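Local coordinates for trimeric intracellular cation channel type 1B.2 (Caenorhabditis elegans, PDB 5EIK), which conducts potassium ions across intracellular membranes as a PIP2-binding homotrimeric channel, and may supply the counter-ion current that accompanies calcium release from internal stores, at residues 55-66 / 99-107; 134-143 / 198-209. All coordinates share one frame; numbering follows the deposited sequence.

How the contacts relate
Both contacts join helices of the membrane-embedded TRIC channel fold, yet they share no element: contact 1 sets the discontinuous second transmembrane helix and the end of helix 51-57 against the third, contact 2 the fourth against the sixth. Their centres lie 31 Å apart on opposite sides of the chain's centre, without touching. Each is largely buried and each buries about 520 Å², but the chemistry differs. Contact 1 is aromatic and sulfur-rich, with three hydrogen bonds given by aromatic side chains, and it borders bound lipid, detergent and a neighbouring subunit. Contact 2 interlocks aliphatic side chains and one phenylalanine, running from a PIP2-binding arginine at one end to an exposed, water-bridged arginine at the other.

Contact 1 (55-66 / 99-107); sequences SRKHPFSCWLSC and SIVWYLVFY. With DMU (decyl-beta-D-maltopyranoside), chain M.
The packing of the second transmembrane helix on the third, in the TRIC channel fold, centres on Trp102, whose indole lies against helix 59-66. Its six-membered ring receives Trp63 CB over the face, and the edge of the Trp63 five-membered ring also turns toward it in a T-shaped (edge-to-face) pair, planes 79° apart. With CG anti to the backbone N (chi1 160°), the Trp102 indole reaches across to Cys62, and NE1 gives a nearly straight hydrogen bond to Cys62 SG, 3.3 Å away and in the plane of the indole. That sulfur also sits over the centre of the Phe106 ring, 3.6 Å from CZ, so one small, polarisable atom serves two aromatic neighbours. Cys66 SG adds a contact to Trp102 CD1 at 3.4 Å. Replacing Trp102 by an alanine would take away the ring that Trp63 CB and CD1 rest on, and would probably leave a gap there and the Cys62 sulfur without its N-H donor.

Trp63 satisfies its own N-H by donating from NE1 to Ser99 OG at 3.0 Å; Ser99 OG is in turn bonded to Ile95 O. Toward the cytoplasmic end, Tyr107 OH donates to Ser55 O, on the preceding helix 51-57, at 2.6 Å from above the carbonyl plane, while the poorly ordered Arg56 guanidinium lies with one face near Tyr107 CD1. Indole N-H groups paired with a thiol and a serine hydroxyl let two tryptophans be buried in this transmembrane helix pair, beside a phosphatidylcholine pocket that includes Ser99 and Tyr107.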
loop_
_atom_site.group_PDB
_atom_site.type_symbol
_atom_site.label_atom_id
_atom_site.label_comp_id
_atom_site.label_asym_id
_atom_site.label_seq_id
_atom_site.Cartn_x
_atom_site.Cartn_y
_atom_site.Cartn_z
ATOM N N SER A 55 24.522 -5.516 -5.574
ATOM C CA SER A 55 24.373 -4.301 -6.357
ATOM C C SER A 55 24.906 -4.444 -7.780
ATOM O O SER A 55 24.408 -3.802 -8.711
ATOM C CB SER A 55 25.083 -3.140 -5.657
ATOM O OG SER A 55 26.480 -3.374 -5.579
ATOM N N ARG A 56 25.920 -5.280 -7.958
ATOM C CA ARG A 56 26.481 -5.457 -9.288
ATOM C C ARG A 56 25.654 -6.418 -10.141
ATOM O O ARG A 56 25.701 -6.367 -11.370
ATOM C CB ARG A 56 27.943 -5.901 -9.177
ATOM C CG ARG A 56 28.834 -4.774 -8.657
ATOM C CD ARG A 56 30.285 -5.189 -8.478
ATOM N NE ARG A 56 31.114 -4.083 -7.997
ATOM C CZ ARG A 56 31.422 -3.002 -8.711
ATOM N NH1 ARG A 56 30.976 -2.866 -9.953
ATOM N NH2 ARG A 56 32.178 -2.051 -8.177
ATOM N N LYS A 57 24.872 -7.269 -9.483
ATOM C CA LYS A 57 24.019 -8.220 -10.189
ATOM C C LYS A 57 22.622 -7.656 -10.440
ATOM O O LYS A 57 21.983 -8.009 -11.426
ATOM C CB LYS A 57 23.910 -9.527 -9.402
ATOM C CG LYS A 57 25.196 -10.333 -9.373
ATOM C CD LYS A 57 25.057 -11.585 -8.526
ATOM C CE LYS A 57 26.361 -12.376 -8.480
ATOM N NZ LYS A 57 27.498 -11.599 -7.891
ATOM N N HIS A 58 22.150 -6.784 -9.550
ATOM C CA HIS A 58 20.823 -6.187 -9.703
ATOM C C HIS A 58 20.871 -4.672 -9.516
ATOM O O HIS A 58 20.284 -4.123 -8.587
ATOM C CB HIS A 58 19.853 -6.792 -8.690
ATOM C CG HIS A 58 19.901 -8.283 -8.627
ATOM N ND1 HIS A 58 20.860 -8.966 -7.907
ATOM C CD2 HIS A 58 19.122 -9.228 -9.203
ATOM C CE1 HIS A 58 20.667 -10.264 -8.041
ATOM N NE2 HIS A 58 19.618 -10.452 -8.825
ATOM N N PRO A 59 21.556 -3.975 -10.422
ATOM C CA PRO A 59 21.689 -2.519 -10.353
ATOM C C PRO A 59 20.381 -1.742 -10.403
ATOM O O PRO A 59 20.216 -0.764 -9.676
ATOM C CB PRO A 59 22.612 -2.209 -11.532
ATOM C CG PRO A 59 22.240 -3.273 -12.523
ATOM C CD PRO A 59 22.169 -4.502 -11.654
ATOM N N PHE A 60 19.455 -2.167 -11.255
ATOM C CA PHE A 60 18.179 -1.476 -11.363
ATOM C C PHE A 60 17.428 -1.570 -10.040
ATOM O O PHE A 60 16.874 -0.579 -9.551
ATOM C CB PHE A 60 17.336 -2.076 -12.488
ATOM C CG PHE A 60 17.958 -1.941 -13.849
ATOM C CD1 PHE A 60 18.382 -0.703 -14.313
ATOM C CD2 PHE A 60 18.103 -3.049 -14.679
ATOM C CE1 PHE A 60 18.942 -0.563 -15.581
ATOM C CE2 PHE A 60 18.664 -2.918 -15.953
ATOM C CZ PHE A 60 19.083 -1.669 -16.403
ATOM N N SER A 61 17.417 -2.763 -9.458
ATOM C CA SER A 61 16.735 -2.974 -8.188
ATOM C C SER A 61 17.421 -2.161 -7.092
ATOM O O SER A 61 16.759 -1.519 -6.273
ATOM C CB SER A 61 16.745 -4.465 -7.829
ATOM O OG SER A 61 16.117 -4.704 -6.576
ATOM N N CYS A 62 18.752 -2.191 -7.082
ATOM C CA CYS A 62 19.518 -1.454 -6.093
ATOM C C CYS A 62 19.234 0.044 -6.248
ATOM O O CYS A 62 18.959 0.737 -5.267
ATOM C CB CYS A 62 21.014 -1.732 -6.272
ATOM S SG CYS A 62 22.064 -0.970 -4.999
ATOM N N TRP A 63 19.297 0.542 -7.478
ATOM C CA TRP A 63 19.027 1.951 -7.713
ATOM C C TRP A 63 17.637 2.318 -7.192
ATOM O O TRP A 63 17.467 3.341 -6.531
ATOM C CB TRP A 63 19.098 2.273 -9.204
ATOM C CG TRP A 63 18.597 3.640 -9.541
ATOM C CD1 TRP A 63 19.275 4.819 -9.408
ATOM C CD2 TRP A 63 17.284 3.983 -10.011
ATOM N NE1 TRP A 63 18.467 5.874 -9.762
ATOM C CE2 TRP A 63 17.241 5.392 -10.136
ATOM C CE3 TRP A 63 16.138 3.238 -10.336
ATOM C CZ2 TRP A 63 16.096 6.076 -10.572
ATOM C CZ3 TRP A 63 14.988 3.919 -10.773
ATOM C CH2 TRP A 63 14.981 5.326 -10.884
ATOM N N LEU A 64 16.655 1.472 -7.489
ATOM C CA LEU A 64 15.281 1.701 -7.073
ATOM C C LEU A 64 15.142 1.733 -5.555
ATOM O O LEU A 64 14.480 2.606 -5.003
ATOM C CB LEU A 64 14.360 0.617 -7.642
ATOM C CG LEU A 64 12.894 0.785 -7.240
ATOM C CD1 LEU A 64 12.380 2.103 -7.778
ATOM C CD2 LEU A 64 12.068 -0.364 -7.767
ATOM N N SER A 65 15.764 0.772 -4.884
ATOM C CA SER A 65 15.711 0.726 -3.435
ATOM C C SER A 65 16.208 2.041 -2.838
ATOM O O SER A 65 15.650 2.534 -1.862
ATOM C CB SER A 65 16.567 -0.427 -2.911
ATOM O OG SER A 65 16.103 -1.663 -3.411
ATOM N N CYS A 66 17.248 2.617 -3.427
ATOM C CA CYS A 66 17.783 3.862 -2.901
ATOM C C CYS A 66 16.933 5.082 -3.241
ATOM O O CYS A 66 16.801 5.997 -2.430
ATOM C CB CYS A 66 19.225 4.061 -3.387
ATOM S SG CYS A 66 20.402 2.964 -2.555
ATOM N N SER A 99 20.685 9.805 -8.019
ATOM C CA SER A 99 21.235 8.666 -8.745
ATOM C C SER A 99 22.769 8.717 -8.771
ATOM O O SER A 99 23.441 7.679 -8.688
ATOM C CB SER A 99 20.696 8.652 -10.171
ATOM O OG SER A 99 19.287 8.725 -10.154
ATOM N N ILE A 100 23.320 9.921 -8.879
ATOM C CA ILE A 100 24.771 10.075 -8.904
ATOM C C ILE A 100 25.365 9.665 -7.561
ATOM O O ILE A 100 26.355 8.930 -7.506
ATOM C CB ILE A 100 25.167 11.512 -9.242
ATOM C CG1 ILE A 100 24.846 11.789 -10.713
ATOM C CG2 ILE A 100 26.651 11.732 -8.973
ATOM C CD1 ILE A 100 25.035 13.242 -11.116
ATOM N N VAL A 101 24.749 10.123 -6.479
ATOM C CA VAL A 101 25.221 9.763 -5.151
ATOM C C VAL A 101 25.154 8.245 -5.000
ATOM O O VAL A 101 26.111 7.617 -4.545
ATOM C CB VAL A 101 24.373 10.430 -4.039
ATOM C CG1 VAL A 101 24.642 9.762 -2.695
ATOM C CG2 VAL A 101 24.702 11.918 -3.959
ATOM N N TRP A 102 24.021 7.659 -5.387
ATOM C CA TRP A 102 23.837 6.212 -5.302
ATOM C C TRP A 102 24.928 5.487 -6.095
ATOM O O TRP A 102 25.501 4.503 -5.626
ATOM C CB TRP A 102 22.460 5.803 -5.839
ATOM C CG TRP A 102 22.392 4.357 -6.228
ATOM C CD1 TRP A 102 22.264 3.281 -5.386
ATOM C CD2 TRP A 102 22.557 3.821 -7.543
ATOM N NE1 TRP A 102 22.347 2.106 -6.100
ATOM C CE2 TRP A 102 22.526 2.404 -7.425
ATOM C CE3 TRP A 102 22.732 4.396 -8.811
ATOM C CZ2 TRP A 102 22.663 1.556 -8.528
ATOM C CZ3 TRP A 102 22.868 3.548 -9.916
ATOM C CH2 TRP A 102 22.831 2.143 -9.763
ATOM N N TYR A 103 25.205 5.969 -7.302
ATOM C CA TYR A 103 26.239 5.362 -8.129
ATOM C C TYR A 103 27.595 5.423 -7.434
ATOM O O TYR A 103 28.345 4.440 -7.417
ATOM C CB TYR A 103 26.353 6.069 -9.474
ATOM C CG TYR A 103 27.439 5.474 -10.334
ATOM C CD1 TYR A 103 27.239 4.276 -11.010
ATOM C CD2 TYR A 103 28.694 6.073 -10.416
ATOM C CE1 TYR A 103 28.259 3.684 -11.743
ATOM C CE2 TYR A 103 29.721 5.491 -11.144
ATOM C CZ TYR A 103 29.497 4.299 -11.806
ATOM O OH TYR A 103 30.503 3.722 -12.546
ATOM N N LEU A 104 27.903 6.583 -6.863
ATOM C CA LEU A 104 29.164 6.771 -6.170
ATOM C C LEU A 104 29.270 5.933 -4.896
ATOM O O LEU A 104 30.326 5.382 -4.601
ATOM C CB LEU A 104 29.363 8.249 -5.828
ATOM C CG LEU A 104 29.524 9.218 -7.002
ATOM C CD1 LEU A 104 29.684 10.630 -6.479
ATOM C CD2 LEU A 104 30.743 8.834 -7.822
ATOM N N VAL A 105 28.180 5.829 -4.140
ATOM C CA VAL A 105 28.213 5.056 -2.905
ATOM C C VAL A 105 28.419 3.564 -3.147
ATOM O O VAL A 105 29.137 2.898 -2.404
ATOM C CB VAL A 105 26.924 5.284 -2.079
ATOM C CG1 VAL A 105 26.839 4.283 -0.951
ATOM C CG2 VAL A 105 26.923 6.695 -1.500
ATOM N N PHE A 106 27.806 3.034 -4.196
ATOM C CA PHE A 106 27.951 1.615 -4.484
ATOM C C PHE A 106 29.075 1.245 -5.443
ATOM O O PHE A 106 29.620 0.151 -5.349
ATOM C CB PHE A 106 26.636 1.035 -5.037
ATOM C CG PHE A 106 25.589 0.796 -3.993
ATOM C CD1 PHE A 106 24.744 1.822 -3.575
ATOM C CD2 PHE A 106 25.452 -0.461 -3.416
ATOM C CE1 PHE A 106 23.776 1.598 -2.601
ATOM C CE2 PHE A 106 24.488 -0.697 -2.440
ATOM C CZ PHE A 106 23.649 0.337 -2.032
ATOM N N TYR A 107 29.440 2.139 -6.356
ATOM C CA TYR A 107 30.462 1.776 -7.338
ATOM C C TYR A 107 31.757 2.580 -7.462
ATOM O O TYR A 107 32.561 2.283 -8.343
ATOM C CB TYR A 107 29.803 1.701 -8.712
ATOM C CG TYR A 107 28.519 0.911 -8.713
ATOM C CD1 TYR A 107 28.512 -0.452 -8.422
ATOM C CD2 TYR A 107 27.305 1.528 -9.002
ATOM C CE1 TYR A 107 27.325 -1.180 -8.420
ATOM C CE2 TYR A 107 26.115 0.813 -9.003
ATOM C CZ TYR A 107 26.129 -0.540 -8.710
ATOM O OH TYR A 107 24.944 -1.244 -8.694
HETATM C C1 DMU M . 14.988 -7.056 -10.436
HETATM C C2 DMU M . 14.822 -8.522 -9.982
HETATM C C3 DMU M . 15.034 -8.629 -8.436
HETATM C C4 DMU M . 14.167 -7.568 -7.703
HETATM O O5 DMU M . 14.372 -6.225 -8.235
HETATM C C6 DMU M . 14.035 -6.141 -9.641
HETATM O O7 DMU M . 14.641 -9.947 -7.939
HETATM O O16 DMU M . 14.205 -4.782 -10.092
HETATM C C18 DMU M . 12.910 -4.158 -10.130
HETATM C C19 DMU M . 13.071 -2.647 -10.368
HETATM C C22 DMU M . 13.465 -2.376 -11.819
HETATM C C25 DMU M . 14.122 -0.999 -11.922
HETATM C C28 DMU M . 13.227 -0.042 -12.740
HETATM C C31 DMU M . 14.033 0.714 -13.817
HETATM C C34 DMU M . 15.319 1.348 -13.244
HETATM C C37 DMU M . 16.192 1.848 -14.408
HETATM C C40 DMU M . 15.681 3.225 -14.878
HETATM C C43 DMU M . 16.803 3.978 -15.595
HETATM O O49 DMU M . 14.701 -6.956 -11.848
HETATM O O55 DMU M . 15.824 -9.304 -10.654
HETATM C C57 DMU M . 14.524 -7.580 -6.212
HETATM O O61 DMU M . 13.460 -6.985 -5.475
HETATM C C5 DMU M . 15.252 -12.234 -7.712
HETATM C C7 DMU M . 14.615 -12.414 -6.323
HETATM C C8 DMU M . 15.548 -11.918 -5.267
HETATM C C9 DMU M . 16.079 -10.533 -5.543
HETATM O O1 DMU M . 16.635 -10.373 -6.876
HETATM C C10 DMU M . 15.700 -10.806 -7.963
HETATM O O2 DMU M . 14.956 -12.086 -4.060
HETATM O O3 DMU M . 14.369 -12.566 -8.738
HETATM O O4 DMU M . 14.225 -13.795 -6.160
HETATM C C11 DMU M . 17.013 -10.121 -4.475
HETATM O O6 DMU M . 17.445 -8.751 -4.610
#

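Contact 2 (134-143 / 198-209); sequences RTHKIAAGVK and CVIASIVFTLER. With PT5 ([(2R)-1-octadecanoyloxy-3-[oxidanyl-[(1R,2R,3S,4R,5R,6S)-2,3,6-tris(oxidanyl)-4,5-diphosphonooxy-cyclohexyl]oxy-phospho ryl]oxy-propan-2-yl] (8Z)-icosa-5,8,11,14-tetraenoate), chain B.
Ile138, Val142 and Phe205 interlock at the tightly packed middle of this contact, each a knob in a hole of the facing helix. Ile138 sits among Cys198, Ala201, Ser202 and Phe205: CD1 reaches Cys198 SG at 3.8 Å, while CG2 touches the edge of the Phe205 ring at CD2. Returning the fit, Phe205 enters the hole formed by Thr135, Ile138, Ala139 and Val142. Its CG lies anti to the carbonyl carbon (chi1 -69°), which sends the ring across to helix 134-143, where Ala139 CB lies over one face and Thr135 CG2 meets the edge 3.9 Å from CZ. The small alanine lets the ring come close to the backbone of helix 134-143, Phe205 CD2 lying 3.8 Å from Ala139 CA. Val142 spreads its two methyls, CG1 to Thr206 OG1 at 3.8 Å and CG2 toward Ser202 OG; these hydroxyls are occupied, Thr206 OG1 by Ser202 O and Ser202 OG by Ile157 O.

The exposed end is looser. Lys143 CG lies over the rim of one face of the Arg209 guanidinium, and a water accepts from Arg209 NE at 2.7 Å and donates to Ala139 O. At the other end Arg134, its CD against Cys198 SG, grips a PIP2 phosphate, NH1 to O43 at 2.9 Å and NH2 to O42 at 2.8 Å, while Glu131 holds NE in a salt bridge. The knobs-into-holes packing of two transmembrane helices thus ends beside the PIP2 headgroup site, which Lys130 shares.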
loop_
_atom_site.group_PDB
_atom_site.type_symbol
_atom_site.label_atom_id
_atom_site.label_comp_id
_atom_site.label_asym_id
_atom_site.label_seq_id
_atom_site.Cartn_x
_atom_site.Cartn_y
_atom_site.Cartn_z
ATOM N N ARG A 134 15.842 17.789 7.012
ATOM C CA ARG A 134 14.618 17.172 7.511
ATOM C C ARG A 134 13.656 18.244 8.035
ATOM O O ARG A 134 12.446 18.193 7.775
ATOM C CB ARG A 134 14.929 16.192 8.641
ATOM C CG ARG A 134 13.687 15.481 9.166
ATOM C CD ARG A 134 13.918 14.893 10.545
ATOM N NE ARG A 134 15.077 14.004 10.579
ATOM C CZ ARG A 134 15.074 12.741 10.165
ATOM N NH1 ARG A 134 13.964 12.197 9.682
ATOM N NH2 ARG A 134 16.186 12.023 10.233
ATOM N N THR A 135 14.198 19.203 8.785
ATOM C CA THR A 135 13.393 20.279 9.352
ATOM C C THR A 135 12.681 21.032 8.242
ATOM O O THR A 135 11.512 21.396 8.371
ATOM C CB THR A 135 14.255 21.264 10.145
ATOM O OG1 THR A 135 14.939 20.561 11.191
ATOM C CG2 THR A 135 13.387 22.338 10.769
ATOM N N HIS A 136 13.392 21.262 7.145
ATOM C CA HIS A 136 12.807 21.947 5.999
ATOM C C HIS A 136 11.707 21.101 5.352
ATOM O O HIS A 136 10.713 21.642 4.876
ATOM C CB HIS A 136 13.882 22.243 4.948
ATOM C CG HIS A 136 13.325 22.713 3.642
ATOM N ND1 HIS A 136 12.935 24.016 3.423
ATOM C CD2 HIS A 136 13.042 22.039 2.500
ATOM C CE1 HIS A 136 12.437 24.126 2.203
ATOM N NE2 HIS A 136 12.491 22.940 1.624
ATOM N N LYS A 137 11.889 19.780 5.315
ATOM C CA LYS A 137 10.883 18.902 4.704
ATOM C C LYS A 137 9.571 18.977 5.485
ATOM O O LYS A 137 8.496 19.100 4.904
ATOM C CB LYS A 137 11.355 17.444 4.682
ATOM C CG LYS A 137 12.548 17.152 3.795
ATOM C CD LYS A 137 12.851 15.657 3.790
ATOM C CE LYS A 137 13.931 15.297 2.783
ATOM N NZ LYS A 137 13.604 15.813 1.426
ATOM N N ILE A 138 9.674 18.890 6.807
ATOM C CA ILE A 138 8.507 18.964 7.660
ATOM C C ILE A 138 7.776 20.289 7.482
ATOM O O ILE A 138 6.560 20.307 7.305
ATOM C CB ILE A 138 8.901 18.793 9.134
ATOM C CG1 ILE A 138 9.512 17.406 9.329
ATOM C CG2 ILE A 138 7.677 19.006 10.040
ATOM C CD1 ILE A 138 9.997 17.138 10.703
ATOM N N ALA A 139 8.519 21.394 7.511
ATOM C CA ALA A 139 7.921 22.723 7.374
ATOM C C ALA A 139 7.242 22.873 6.025
ATOM O O ALA A 139 6.140 23.414 5.933
ATOM C CB ALA A 139 8.984 23.814 7.562
ATOM N N ALA A 140 7.900 22.383 4.980
ATOM C CA ALA A 140 7.348 22.455 3.632
ATOM C C ALA A 140 6.084 21.609 3.550
ATOM O O ALA A 140 5.109 21.996 2.906
ATOM C CB ALA A 140 8.378 21.956 2.609
ATOM N N GLY A 141 6.115 20.452 4.207
ATOM C CA GLY A 141 4.968 19.566 4.208
ATOM C C GLY A 141 3.761 20.229 4.841
ATOM O O GLY A 141 2.643 20.133 4.326
ATOM N N VAL A 142 3.993 20.911 5.960
ATOM C CA VAL A 142 2.929 21.602 6.670
ATOM C C VAL A 142 2.354 22.726 5.813
ATOM O O VAL A 142 1.133 22.876 5.698
ATOM C CB VAL A 142 3.449 22.173 8.008
ATOM C CG1 VAL A 142 2.429 23.111 8.615
ATOM C CG2 VAL A 142 3.737 21.030 8.973
ATOM N N LYS A 143 3.235 23.505 5.197
ATOM C CA LYS A 143 2.808 24.609 4.349
ATOM C C LYS A 143 1.978 24.097 3.177
ATOM O O LYS A 143 0.936 24.666 2.845
ATOM C CB LYS A 143 4.028 25.367 3.828
ATOM C CG LYS A 143 3.700 26.650 3.103
ATOM C CD LYS A 143 4.963 27.305 2.571
ATOM C CE LYS A 143 4.656 28.616 1.861
ATOM N NZ LYS A 143 5.893 29.278 1.362
ATOM N N CYS A 198 9.645 14.483 15.039
ATOM C CA CYS A 198 9.002 15.005 13.833
ATOM C C CYS A 198 7.555 15.368 14.158
ATOM O O CYS A 198 6.997 16.315 13.591
ATOM C CB CYS A 198 8.993 13.968 12.708
ATOM S SG CYS A 198 10.583 13.587 11.962
ATOM N N VAL A 199 6.945 14.605 15.062
ATOM C CA VAL A 199 5.563 14.863 15.456
ATOM C C VAL A 199 5.512 16.214 16.146
ATOM O O VAL A 199 4.710 17.080 15.779
ATOM C CB VAL A 199 5.023 13.762 16.411
ATOM C CG1 VAL A 199 3.629 14.135 16.931
ATOM C CG2 VAL A 199 4.948 12.430 15.666
ATOM N N ILE A 200 6.391 16.403 17.125
ATOM C CA ILE A 200 6.449 17.667 17.861
ATOM C C ILE A 200 6.737 18.826 16.913
ATOM O O ILE A 200 6.033 19.836 16.919
ATOM C CB ILE A 200 7.529 17.624 18.974
ATOM C CG1 ILE A 200 7.175 16.542 20.000
ATOM C CG2 ILE A 200 7.634 18.975 19.667
ATOM C CD1 ILE A 200 5.765 16.662 20.560
ATOM N N ALA A 201 7.766 18.672 16.090
ATOM C CA ALA A 201 8.125 19.712 15.137
ATOM C C ALA A 201 6.940 20.052 14.240
ATOM O O ALA A 201 6.671 21.225 13.948
ATOM C CB ALA A 201 9.313 19.260 14.278
ATOM N N SER A 202 6.229 19.022 13.806
ATOM C CA SER A 202 5.085 19.219 12.924
ATOM C C SER A 202 3.960 19.986 13.608
ATOM O O SER A 202 3.371 20.903 13.024
ATOM C CB SER A 202 4.568 17.870 12.423
ATOM O OG SER A 202 3.620 18.058 11.396
ATOM N N ILE A 203 3.651 19.600 14.842
ATOM C CA ILE A 203 2.613 20.275 15.608
ATOM C C ILE A 203 3.000 21.750 15.754
ATOM O O ILE A 203 2.203 22.652 15.479
ATOM C CB ILE A 203 2.469 19.646 17.010
ATOM C CG1 ILE A 203 1.750 18.305 16.904
ATOM C CG2 ILE A 203 1.745 20.604 17.950
ATOM C CD1 ILE A 203 1.737 17.523 18.198
ATOM N N VAL A 204 4.237 21.976 16.171
ATOM C CA VAL A 204 4.764 23.320 16.372
ATOM C C VAL A 204 4.658 24.195 15.132
ATOM O O VAL A 204 4.275 25.356 15.229
ATOM C CB VAL A 204 6.239 23.261 16.834
ATOM C CG1 VAL A 204 6.895 24.631 16.708
ATOM C CG2 VAL A 204 6.296 22.783 18.283
ATOM N N PHE A 205 4.999 23.648 13.969
ATOM C CA PHE A 205 4.923 24.417 12.735
ATOM C C PHE A 205 3.479 24.652 12.335
ATOM O O PHE A 205 3.150 25.667 11.729
ATOM C CB PHE A 205 5.653 23.696 11.593
ATOM C CG PHE A 205 7.147 23.657 11.748
ATOM C CD1 PHE A 205 7.826 24.692 12.399
ATOM C CD2 PHE A 205 7.884 22.608 11.210
ATOM C CE1 PHE A 205 9.211 24.676 12.508
ATOM C CE2 PHE A 205 9.272 22.583 11.313
ATOM C CZ PHE A 205 9.938 23.621 11.965
ATOM N N THR A 206 2.614 23.701 12.664
ATOM C CA THR A 206 1.210 23.841 12.331
ATOM C C THR A 206 0.645 24.973 13.166
ATOM O O THR A 206 0.015 25.894 12.634
ATOM C CB THR A 206 0.435 22.540 12.611
ATOM O OG1 THR A 206 0.903 21.516 11.725
ATOM C CG2 THR A 206 -1.057 22.742 12.388
ATOM N N LEU A 207 0.883 24.907 14.472
ATOM C CA LEU A 207 0.410 25.946 15.387
ATOM C C LEU A 207 0.938 27.299 14.935
ATOM O O LEU A 207 0.205 28.291 14.867
ATOM C CB LEU A 207 0.902 25.674 16.807
ATOM C CG LEU A 207 0.272 24.495 17.542
ATOM C CD1 LEU A 207 0.901 24.373 18.915
ATOM C CD2 LEU A 207 -1.230 24.703 17.657
ATOM N N GLU A 208 2.228 27.319 14.631
ATOM C CA GLU A 208 2.903 28.519 14.181
ATOM C C GLU A 208 2.202 29.094 12.954
ATOM O O GLU A 208 2.058 30.310 12.821
ATOM C CB GLU A 208 4.348 28.172 13.856
ATOM C CG GLU A 208 5.238 29.352 13.645
ATOM C CD GLU A 208 6.693 28.959 13.553
ATOM O OE1 GLU A 208 7.055 28.264 12.580
ATOM O OE2 GLU A 208 7.469 29.339 14.456
ATOM N N ARG A 209 1.760 28.210 12.067
ATOM C CA ARG A 209 1.071 28.607 10.843
ATOM C C ARG A 209 -0.306 29.208 11.117
ATOM O O ARG A 209 -0.848 29.946 10.294
ATOM C CB ARG A 209 0.910 27.397 9.925
ATOM C CG ARG A 209 2.167 27.011 9.185
ATOM C CD ARG A 209 2.343 27.876 7.958
ATOM N NE ARG A 209 3.675 27.738 7.385
ATOM C CZ ARG A 209 4.118 28.443 6.352
ATOM N NH1 ARG A 209 3.330 29.339 5.772
ATOM N NH2 ARG A 209 5.353 28.259 5.910
HETATM O O12 PT5 B . 9.594 4.575 14.298
HETATM P P1 PT5 B . 9.206 4.348 12.846
HETATM O O13 PT5 B . 8.089 5.506 12.191
HETATM O O11 PT5 B . 8.496 2.901 12.538
HETATM O O6 PT5 B . 12.982 3.622 12.160
HETATM O O1 PT5 B . 10.412 4.432 11.830
HETATM C C1 PT5 B . 11.435 5.426 11.954
HETATM C C6 PT5 B . 12.659 4.775 11.378
HETATM C C2 PT5 B . 11.122 6.756 11.169
HETATM O O2 PT5 B . 10.834 6.456 9.790
HETATM C C3 PT5 B . 12.359 7.705 11.189
HETATM O O3 PT5 B . 12.060 8.829 10.372
HETATM C C4 PT5 B . 13.606 7.042 10.661
HETATM O O4 PT5 B . 14.713 7.855 10.907
HETATM P P4 PT5 B . 15.544 8.524 9.674
HETATM O O41 PT5 B . 16.066 7.441 8.595
HETATM O O42 PT5 B . 16.825 9.333 10.238
HETATM O O43 PT5 B . 14.630 9.476 8.949
HETATM C C5 PT5 B . 13.890 5.689 11.341
HETATM O O5 PT5 B . 14.918 5.040 10.593
HETATM P P5 PT5 B . 16.381 4.947 11.318
HETATM O O52 PT5 B . 16.511 5.882 12.601
HETATM O O51 PT5 B . 16.677 3.331 11.676
HETATM O O53 PT5 B . 17.350 5.368 10.032
HETATM C C7 PT5 B . 7.442 5.274 10.908
HETATM C C8 PT5 B . 5.965 5.673 11.077
HETATM C C9 PT5 B . 5.012 4.498 11.467
HETATM O O16 PT5 B . 5.495 6.273 9.807
HETATM C C10 PT5 B . 5.359 7.632 9.798
HETATM O O17 PT5 B . 6.288 8.409 9.661
HETATM O O18 PT5 B . 3.845 4.479 10.535
HETATM C C11 PT5 B . 2.591 3.874 10.881
HETATM O O19 PT5 B . 2.155 3.690 12.054
HETATM C C12 PT5 B . 3.917 8.109 9.970
HETATM C C13 PT5 B . 3.336 9.067 8.898
HETATM C C14 PT5 B . 1.894 9.491 9.262
HETATM C C15 PT5 B . 0.822 8.758 8.436
HETATM C C16 PT5 B . -0.610 9.334 8.638
HETATM C C17 PT5 B . -1.723 8.239 8.669
HETATM C C18 PT5 B . -2.976 8.621 7.875
HETATM C C19 PT5 B . -3.757 7.811 7.325
HETATM C C20 PT5 B . -3.757 6.749 6.212
HETATM C C21 PT5 B . -3.583 5.278 6.669
HETATM C C22 PT5 B . -3.284 4.319 5.501
HETATM C C23 PT5 B . -4.056 2.988 5.607
HETATM C C24 PT5 B . -4.792 2.610 4.303
HETATM C C31 PT5 B . 1.792 3.453 9.644
HETATM C C32 PT5 B . 0.984 4.629 9.024
HETATM C C33 PT5 B . 0.269 4.252 7.692
HETATM C C34 PT5 B . 1.075 4.588 6.411
HETATM C C35 PT5 B . 0.492 4.148 4.978
HETATM C C36 PT5 B . 0.924 3.022 4.306
HETATM C C37 PT5 B . -0.091 2.218 3.463
HETATM C C38 PT5 B . 0.582 1.875 2.230
HETATM C C39 PT5 B . 1.083 0.571 1.797
HETATM C C40 PT5 B . 2.293 -0.027 2.443
HETATM C C25 PT5 B . -4.034 1.525 3.498
HETATM C C26 PT5 B . -4.620 1.313 2.093
HETATM C C41 PT5 B . 2.086 -1.226 3.376
HETATM C C42 PT5 B . 3.371 -1.643 4.101
HETATM C C43 PT5 B . 3.546 -0.965 5.465
HETATM O O HOH W 1 5.238 25.554 7.796
#